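Local coordinates for putative type VI secretion protein (Escherichia coli, PDB 6SKI) that probably hydrolyses phospholipids as a toxic effector of the type VI secretion system, and binds the VgrG spike that carries it, at residues Q113-D118 with G177-P182; Q170-F175 with K223-D228; A216-I221 with K233-V238. One frame throughout, in Å; residues are numbered along the deposited sequence.

Overall arrangement
The three contacts lie on one side of the chain's centre and follow one another across the α/β region. Contact 1 is partly buried and stands nearest the surface. Contacts 2 and 3 are buried. Contacts 1 and 2 share helix 156-178 and touch where L115 packs on F175. Contacts 2 and 3 share helix 215-225 and touch where L172 reaches I221; their centres are about 12 Å apart. The chemistry changes along this path. Contact 1 mixes an amide-ring stack with a weak hydrogen bond. Contact 2 is apolar helix packing over a glycine. Contact 3 sets aliphatic side chains against the backbone of a turn.

Contact 1 of 3, residues Q113-D118 with G177-P182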
loop_
_atom_site.group_PDB
_atom_site.type_symbol
_atom_site.label_atom_id
_atom_site.label_comp_id
_atom_site.label_asym_id
_atom_site.label_seq_id
_atom_site.Cartn_x
_atom_site.Cartn_y
_atom_site.Cartn_z
ATOM N N GLN A 113 4.667 24.018 -7.051
ATOM C CA GLN A 113 4.132 24.186 -8.398
ATOM C C GLN A 113 4.945 25.209 -9.181
ATOM O O GLN A 113 5.504 24.868 -10.223
ATOM C CB GLN A 113 2.657 24.581 -8.324
ATOM C CG GLN A 113 1.716 23.410 -8.147
ATOM C CD GLN A 113 0.266 23.817 -8.243
ATOM O OE1 GLN A 113 -0.081 24.972 -8.009
ATOM N NE2 GLN A 113 -0.593 22.868 -8.591
ATOM N N VAL A 114 5.065 26.439 -8.694
ATOM C CA VAL A 114 5.890 27.464 -9.318
ATOM C C VAL A 114 6.999 27.821 -8.344
ATOM O O VAL A 114 6.729 28.183 -7.192
ATOM C CB VAL A 114 5.066 28.706 -9.695
ATOM C CG1 VAL A 114 5.984 29.870 -10.014
ATOM C CG2 VAL A 114 4.160 28.405 -10.869
ATOM N N LEU A 115 8.242 27.721 -8.797
ATOM C CA LEU A 115 9.351 27.972 -7.896
ATOM C C LEU A 115 9.573 29.469 -7.729
ATOM O O LEU A 115 9.223 30.280 -8.588
ATOM C CB LEU A 115 10.629 27.306 -8.402
ATOM C CG LEU A 115 10.508 25.833 -8.782
ATOM C CD1 LEU A 115 11.865 25.266 -9.134
ATOM C CD2 LEU A 115 9.869 25.050 -7.654
ATOM N N LYS A 116 10.161 29.827 -6.595
ATOM C CA LYS A 116 10.478 31.215 -6.322
ATOM C C LYS A 116 11.785 31.593 -7.009
ATOM O O LYS A 116 12.493 30.752 -7.567
ATOM C CB LYS A 116 10.563 31.454 -4.817
ATOM C CG LYS A 116 9.502 30.710 -4.031
ATOM C CD LYS A 116 8.968 31.536 -2.879
ATOM C CE LYS A 116 7.499 31.242 -2.645
ATOM N NZ LYS A 116 6.719 31.268 -3.914
ATOM N N LYS A 117 12.101 32.887 -6.970
ATOM C CA LYS A 117 13.326 33.372 -7.591
ATOM C C LYS A 117 14.574 32.773 -6.958
ATOM O O LYS A 117 15.635 32.765 -7.590
ATOM C CB LYS A 117 13.383 34.897 -7.498
ATOM C CG LYS A 117 12.663 35.623 -8.622
ATOM C CD LYS A 117 12.540 37.128 -8.373
ATOM C CE LYS A 117 13.772 37.769 -7.724
ATOM N NZ LYS A 117 15.093 37.305 -8.252
ATOM N N ASP A 118 14.472 32.267 -5.730
ATOM C CA ASP A 118 15.625 31.790 -4.982
ATOM C C ASP A 118 15.490 30.333 -4.565
ATOM O O ASP A 118 16.380 29.810 -3.883
ATOM C CB ASP A 118 15.834 32.665 -3.744
ATOM C CG ASP A 118 16.982 33.635 -3.902
ATOM O OD1 ASP A 118 17.453 34.170 -2.878
ATOM O OD2 ASP A 118 17.413 33.863 -5.051
ATOM N N GLY A 177 5.338 22.094 -16.487
ATOM C CA GLY A 177 4.326 22.880 -17.159
ATOM C C GLY A 177 3.900 24.052 -16.307
ATOM O O GLY A 177 3.421 25.064 -16.825
ATOM N N PHE A 178 4.072 23.934 -14.993
ATOM C CA PHE A 178 3.929 25.093 -14.122
ATOM C C PHE A 178 5.141 26.011 -14.162
ATOM O O PHE A 178 5.052 27.149 -13.693
ATOM C CB PHE A 178 3.685 24.661 -12.674
ATOM C CG PHE A 178 2.257 24.349 -12.362
ATOM C CD1 PHE A 178 1.401 25.346 -11.936
ATOM C CD2 PHE A 178 1.773 23.061 -12.478
ATOM C CE1 PHE A 178 0.088 25.066 -11.644
ATOM C CE2 PHE A 178 0.459 22.775 -12.190
ATOM C CZ PHE A 178 -0.385 23.779 -11.771
ATOM N N ASN A 179 6.262 25.549 -14.716
ATOM C CA ASN A 179 7.494 26.327 -14.789
ATOM C C ASN A 179 7.948 26.349 -16.247
ATOM O O ASN A 179 8.749 25.522 -16.683
ATOM C CB ASN A 179 8.565 25.741 -13.872
ATOM C CG ASN A 179 8.424 26.207 -12.442
ATOM O OD1 ASN A 179 8.651 27.373 -12.133
ATOM N ND2 ASN A 179 8.036 25.300 -11.563
ATOM N N LEU A 180 7.432 27.314 -17.000
ATOM C CA LEU A 180 7.702 27.415 -18.425
ATOM C C LEU A 180 8.861 28.368 -18.666
ATOM O O LEU A 180 8.990 29.389 -17.984
ATOM C CB LEU A 180 6.458 27.891 -19.173
ATOM C CG LEU A 180 5.291 26.906 -19.171
ATOM C CD1 LEU A 180 4.012 27.596 -19.607
ATOM C CD2 LEU A 180 5.590 25.710 -20.054
ATOM N N SER A 181 9.703 28.026 -19.645
ATOM C CA SER A 181 10.946 28.740 -19.914
ATOM C C SER A 181 11.790 28.761 -18.645
ATOM O O SER A 181 12.054 29.839 -18.098
ATOM C CB SER A 181 10.673 30.159 -20.413
ATOM O OG SER A 181 10.572 31.066 -19.329
ATOM N N PRO A 182 12.216 27.601 -18.147
ATOM C CA PRO A 182 12.830 27.546 -16.817
ATOM C C PRO A 182 14.083 28.400 -16.715
ATOM O O PRO A 182 14.829 28.569 -17.680
ATOM C CB PRO A 182 13.153 26.058 -16.646
ATOM C CG PRO A 182 12.176 25.377 -17.532
ATOM C CD PRO A 182 12.119 26.257 -18.739
#
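Q113 lies over one face of the F178 ring. Its CG sits 4.0 Å from the ring centroid and only 4° off the ring normal, which makes a CH-pi contact. Beyond CG the chain runs extended (chi2 -173°) and carries the amide across the same face. The amide and ring planes are 22° apart, a tilted stack. Q113 CD is 3.5 Å above the ring plane and displaced toward the rim, with NE2 near CZ and OE1 near CE1. The amide thus covers the outer part of the ring, while CG covers its middle.

The apolar part is small. V114 CG2 comes to the edge of the ring, near its plane, and lies 4.2 Å from F178 CB.

The polar part rests on N179. The backbone N of L115 donates to N179 OD1 at 3.4 Å. The bond is straight but long, and therefore weak. The leucine also packs on the amide that its own N binds, with L115 CG 3.8 Å from N179 ND2. N179 ND2 is 2.9 Å from Q113 O, but the angle is poor for a hydrogen bond.

The contact joins the loop between helix 101-108 and strand 121-128 to the C-terminal end of helix 156-178. L115 and N179 both rest on F184 of strand 184-195. The ring of F178 and the amide of Q113 lie on the more exposed side.

Contact 2 of 3, residues Q170-F175 with K223-D228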
loop_
_atom_site.group_PDB
_atom_site.type_symbol
_atom_site.label_atom_id
_atom_site.label_comp_id
_atom_site.label_asym_id
_atom_site.label_seq_id
_atom_site.Cartn_x
_atom_site.Cartn_y
_atom_site.Cartn_z
ATOM N N GLN A 170 4.172 11.744 -15.534
ATOM C CA GLN A 170 3.066 12.699 -15.525
ATOM C C GLN A 170 3.313 13.838 -14.540
ATOM O O GLN A 170 3.055 15.009 -14.850
ATOM C CB GLN A 170 1.760 11.981 -15.195
ATOM C CG GLN A 170 0.593 12.912 -14.957
ATOM C CD GLN A 170 -0.570 12.222 -14.280
ATOM O OE1 GLN A 170 -0.778 11.020 -14.448
ATOM N NE2 GLN A 170 -1.335 12.979 -13.502
ATOM N N ALA A 171 3.822 13.518 -13.349
ATOM C CA ALA A 171 4.060 14.544 -12.340
ATOM C C ALA A 171 5.174 15.489 -12.763
ATOM O O ALA A 171 5.095 16.697 -12.520
ATOM C CB ALA A 171 4.391 13.894 -10.998
ATOM N N LEU A 172 6.220 14.959 -13.399
ATOM C CA LEU A 172 7.287 15.816 -13.903
ATOM C C LEU A 172 6.781 16.721 -15.017
ATOM O O LEU A 172 7.156 17.900 -15.089
ATOM C CB LEU A 172 8.449 14.958 -14.392
ATOM C CG LEU A 172 9.479 14.589 -13.333
ATOM C CD1 LEU A 172 10.606 13.806 -13.952
ATOM C CD2 LEU A 172 10.002 15.837 -12.676
ATOM N N SER A 173 5.921 16.190 -15.890
ATOM C CA SER A 173 5.310 17.015 -16.926
ATOM C C SER A 173 4.517 18.155 -16.310
ATOM O O SER A 173 4.637 19.308 -16.733
ATOM C CB SER A 173 4.411 16.161 -17.819
ATOM O OG SER A 173 5.127 15.085 -18.392
ATOM N N GLU A 174 3.702 17.851 -15.299
ATOM C CA GLU A 174 2.909 18.896 -14.658
ATOM C C GLU A 174 3.801 19.936 -13.989
ATOM O O GLU A 174 3.558 21.145 -14.109
ATOM C CB GLU A 174 1.952 18.277 -13.642
ATOM C CG GLU A 174 0.879 17.401 -14.259
ATOM C CD GLU A 174 0.077 16.645 -13.219
ATOM O OE1 GLU A 174 0.354 16.814 -12.013
ATOM O OE2 GLU A 174 -0.831 15.881 -13.607
ATOM N N PHE A 175 4.854 19.488 -13.302
ATOM C CA PHE A 175 5.743 20.422 -12.622
ATOM C C PHE A 175 6.423 21.358 -13.607
ATOM O O PHE A 175 6.487 22.570 -13.374
ATOM C CB PHE A 175 6.799 19.672 -11.818
ATOM C CG PHE A 175 7.859 20.566 -11.245
ATOM C CD1 PHE A 175 7.521 21.618 -10.416
ATOM C CD2 PHE A 175 9.188 20.375 -11.563
ATOM C CE1 PHE A 175 8.492 22.444 -9.898
ATOM C CE2 PHE A 175 10.160 21.203 -11.049
ATOM C CZ PHE A 175 9.811 22.237 -10.219
ATOM N N LYS A 223 11.335 11.496 -20.060
ATOM C CA LYS A 223 10.043 11.684 -20.702
ATOM C C LYS A 223 9.141 12.641 -19.937
ATOM O O LYS A 223 8.136 13.099 -20.488
ATOM C CB LYS A 223 9.363 10.322 -20.868
ATOM C CG LYS A 223 8.080 10.328 -21.673
ATOM C CD LYS A 223 7.517 8.929 -21.816
ATOM C CE LYS A 223 6.143 8.955 -22.456
ATOM N NZ LYS A 223 5.216 9.863 -21.731
ATOM N N GLY A 224 9.489 12.984 -18.701
ATOM C CA GLY A 224 8.720 13.960 -17.959
ATOM C C GLY A 224 9.360 15.325 -18.057
ATOM O O GLY A 224 8.671 16.340 -18.180
ATOM N N LEU A 225 10.689 15.359 -18.014
ATOM C CA LEU A 225 11.418 16.589 -18.275
ATOM C C LEU A 225 11.484 16.921 -19.757
ATOM O O LEU A 225 11.963 18.003 -20.110
ATOM C CB LEU A 225 12.833 16.492 -17.706
ATOM C CG LEU A 225 12.902 16.476 -16.180
ATOM C CD1 LEU A 225 14.317 16.740 -15.706
ATOM C CD2 LEU A 225 11.940 17.490 -15.597
ATOM N N ARG A 226 11.012 16.020 -20.620
ATOM C CA ARG A 226 10.985 16.233 -22.066
ATOM C C ARG A 226 12.382 16.507 -22.613
ATOM O O ARG A 226 12.585 17.403 -23.433
ATOM C CB ARG A 226 10.021 17.358 -22.439
ATOM C CG ARG A 226 8.572 16.922 -22.506
ATOM C CD ARG A 226 7.696 18.037 -23.029
ATOM N NE ARG A 226 8.181 19.346 -22.605
ATOM C CZ ARG A 226 7.954 20.473 -23.268
ATOM N NH1 ARG A 226 8.431 21.621 -22.809
ATOM N NH2 ARG A 226 7.251 20.453 -24.391
ATOM N N GLY A 227 13.357 15.729 -22.150
ATOM C CA GLY A 227 14.715 15.838 -22.623
ATOM C C GLY A 227 15.579 16.832 -21.881
ATOM O O GLY A 227 16.786 16.889 -22.144
ATOM N N ASP A 228 15.005 17.616 -20.973
ATOM C CA ASP A 228 15.782 18.603 -20.239
ATOM C C ASP A 228 16.895 17.934 -19.444
ATOM O O ASP A 228 16.758 16.806 -18.964
ATOM C CB ASP A 228 14.883 19.401 -19.297
ATOM C CG ASP A 228 13.940 20.320 -20.035
ATOM O OD1 ASP A 228 13.974 20.328 -21.283
ATOM O OD2 ASP A 228 13.162 21.034 -19.370
#
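L172 packs straight onto G224, and their CA atoms are 4.7 Å apart. L172 CB lies over the glycine backbone, 3.7 Å from G224 CA and almost as near to its carbonyl carbon. With no side chain on G224, the two helices can come this close. Further out, the L172 branches turn to L225. CD1 reaches L225 CG at 4.2 Å, and CD2 meets L225 CD2 at 3.9 Å. The two leucines cross at a slant. The CB of L225 itself points away from helix 156-178, and only the outer part of the side chain comes back to the contact. L172 also touches L37 and I39 of strand 22-43 and I124 of strand 121-128, so it fills the layer between helices and sheet.

S173 borders the glycine on the more exposed side. Its OG is 3.8 Å from G224 CA. With OG beside the backbone N (chi1 -57°), the hydroxyl turns back to a hydrogen bond with T169 O.

Beyond helix 215-225, R226 takes a positive phi, and a type I' turn runs from L225 to D228. Outside the two segments, D228 OD1 pairs in a salt bridge with a basic side chain of another protein chain.

The segments are thus held together by van der Waals packing and burial. S173 OG is paired within its own helix and D228 with the other protein, so neither adds a polar link between the segments. Fit of shape does the joining.

Contact 3 of 3, residues A216-I221 with K233-V238; sequences AIARAI and KPSGEV
The CA atoms come nearest at A218 and S235, 4.3 Å apart, where helix 215-225 meets a type I turn from K233 to G236. The turn is closed by G236 N bonding to K233 O at 2.9 Å. A218 CA makes a CH...O contact with P234 O at 3.3 Å, and A218 CB touches P234 CB at 4.1 Å. P234 O also accepts a hydrogen bond from Y230 OH.

This turn leads into strand 237-243, which pairs in parallel with strand 184-195. Helices 198-211 and 215-225 lie between the two strands in sequence. The arrangement is a beta-alpha-beta crossover with two helices, consistent with the α/β-hydrolase clan of the catalytic domain.

I217 precedes A218, and I221 lies one turn after I217. In I217, chi1 of -48° sets CG1 beside the backbone N and CG2 anti to it. I217 CG2 lies 3.2 Å from S235 O, and I217 CB 3.9 Å from S235 CB. I221 extends (chi2 171°), and its CD1 lies 3.5 Å from P234 O and 3.9 Å from S235 C. S235 OG forms a hydrogen bond with D214 O, just before the helix. On the sheet side, I217 rests on F191 and I221 on I189, both of strand 184-195.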
loop_
_atom_site.group_PDB
_atom_site.type_symbol
_atom_site.label_atom_id
_atom_site.label_comp_id
_atom_site.label_asym_id
_atom_site.label_seq_id
_atom_site.Cartn_x
_atom_site.Cartn_y
_atom_site.Cartn_z
ATOM N N ALA A 216 14.417 2.275 -16.671
ATOM C CA ALA A 216 13.051 2.754 -16.849
ATOM C C ALA A 216 12.793 4.010 -16.034
ATOM O O ALA A 216 12.025 4.877 -16.463
ATOM C CB ALA A 216 12.053 1.663 -16.473
ATOM N N ILE A 217 13.442 4.142 -14.876
ATOM C CA ILE A 217 13.284 5.352 -14.078
ATOM C C ILE A 217 13.897 6.543 -14.795
ATOM O O ILE A 217 13.298 7.622 -14.854
ATOM C CB ILE A 217 13.904 5.160 -12.684
ATOM C CG1 ILE A 217 13.442 3.844 -12.073
ATOM C CG2 ILE A 217 13.519 6.311 -11.779
ATOM C CD1 ILE A 217 14.072 3.545 -10.755
ATOM N N ALA A 218 15.107 6.378 -15.333
ATOM C CA ALA A 218 15.732 7.458 -16.084
ATOM C C ALA A 218 14.917 7.801 -17.321
ATOM O O ALA A 218 14.791 8.975 -17.688
ATOM C CB ALA A 218 17.159 7.074 -16.466
ATOM N N ARG A 219 14.349 6.786 -17.975
ATOM C CA ARG A 219 13.487 7.028 -19.125
ATOM C C ARG A 219 12.259 7.833 -18.732
ATOM O O ARG A 219 11.841 8.735 -19.463
ATOM C CB ARG A 219 13.072 5.702 -19.753
ATOM C CG ARG A 219 13.972 5.230 -20.869
ATOM C CD ARG A 219 13.490 3.906 -21.406
ATOM N NE ARG A 219 14.340 2.807 -20.966
ATOM C CZ ARG A 219 13.878 1.639 -20.540
ATOM N NH1 ARG A 219 12.572 1.422 -20.487
ATOM N NH2 ARG A 219 14.720 0.690 -20.159
ATOM N N ALA A 220 11.669 7.526 -17.576
ATOM C CA ALA A 220 10.500 8.269 -17.125
ATOM C C ALA A 220 10.861 9.704 -16.765
ATOM O O ALA A 220 10.109 10.636 -17.074
ATOM C CB ALA A 220 9.858 7.561 -15.933
ATOM N N ILE A 221 12.009 9.902 -16.117
ATOM C CA ILE A 221 12.436 11.255 -15.768
ATOM C C ILE A 221 12.710 12.067 -17.025
ATOM O O ILE A 221 12.394 13.259 -17.092
ATOM C CB ILE A 221 13.662 11.217 -14.840
ATOM C CG1 ILE A 221 13.355 10.421 -13.576
ATOM C CG2 ILE A 221 14.078 12.620 -14.459
ATOM C CD1 ILE A 221 14.568 10.153 -12.725
ATOM N N LYS A 233 22.347 11.237 -10.249
ATOM C CA LYS A 233 22.118 9.896 -10.763
ATOM C C LYS A 233 20.953 9.915 -11.746
ATOM O O LYS A 233 19.886 10.454 -11.423
ATOM C CB LYS A 233 21.831 8.930 -9.617
ATOM C CG LYS A 233 23.005 8.726 -8.681
ATOM C CD LYS A 233 22.568 8.070 -7.389
ATOM C CE LYS A 233 23.716 7.980 -6.402
ATOM N NZ LYS A 233 24.253 9.321 -6.047
ATOM N N PRO A 234 21.111 9.343 -12.942
ATOM C CA PRO A 234 20.054 9.462 -13.958
ATOM C C PRO A 234 18.730 8.847 -13.549
ATOM O O PRO A 234 17.685 9.266 -14.058
ATOM C CB PRO A 234 20.670 8.742 -15.163
ATOM C CG PRO A 234 21.606 7.761 -14.537
ATOM C CD PRO A 234 22.248 8.563 -13.450
ATOM N N SER A 235 18.737 7.868 -12.648
ATOM C CA SER A 235 17.511 7.265 -12.150
ATOM C C SER A 235 17.098 7.819 -10.797
ATOM O O SER A 235 16.084 7.382 -10.247
ATOM C CB SER A 235 17.663 5.744 -12.058
ATOM O OG SER A 235 17.627 5.151 -13.342
ATOM N N GLY A 236 17.856 8.751 -10.244
ATOM C CA GLY A 236 17.473 9.417 -9.019
ATOM C C GLY A 236 18.078 8.779 -7.790
ATOM O O GLY A 236 18.897 7.859 -7.849
ATOM N N GLU A 237 17.651 9.300 -6.644
ATOM C CA GLU A 237 18.058 8.804 -5.341
ATOM C C GLU A 237 16.845 8.838 -4.426
ATOM O O GLU A 237 15.940 9.651 -4.614
ATOM C CB GLU A 237 19.212 9.646 -4.779
ATOM C CG GLU A 237 19.625 9.323 -3.362
ATOM C CD GLU A 237 20.957 9.937 -2.997
ATOM O OE1 GLU A 237 21.560 10.604 -3.863
ATOM O OE2 GLU A 237 21.402 9.755 -1.845
ATOM N N VAL A 238 16.812 7.942 -3.446
ATOM C CA VAL A 238 15.716 7.881 -2.485
ATOM C C VAL A 238 16.170 8.558 -1.201
ATOM O O VAL A 238 17.196 8.184 -0.623
ATOM C CB VAL A 238 15.268 6.437 -2.221
ATOM C CG1 VAL A 238 14.165 6.417 -1.183
ATOM C CG2 VAL A 238 14.786 5.794 -3.498
#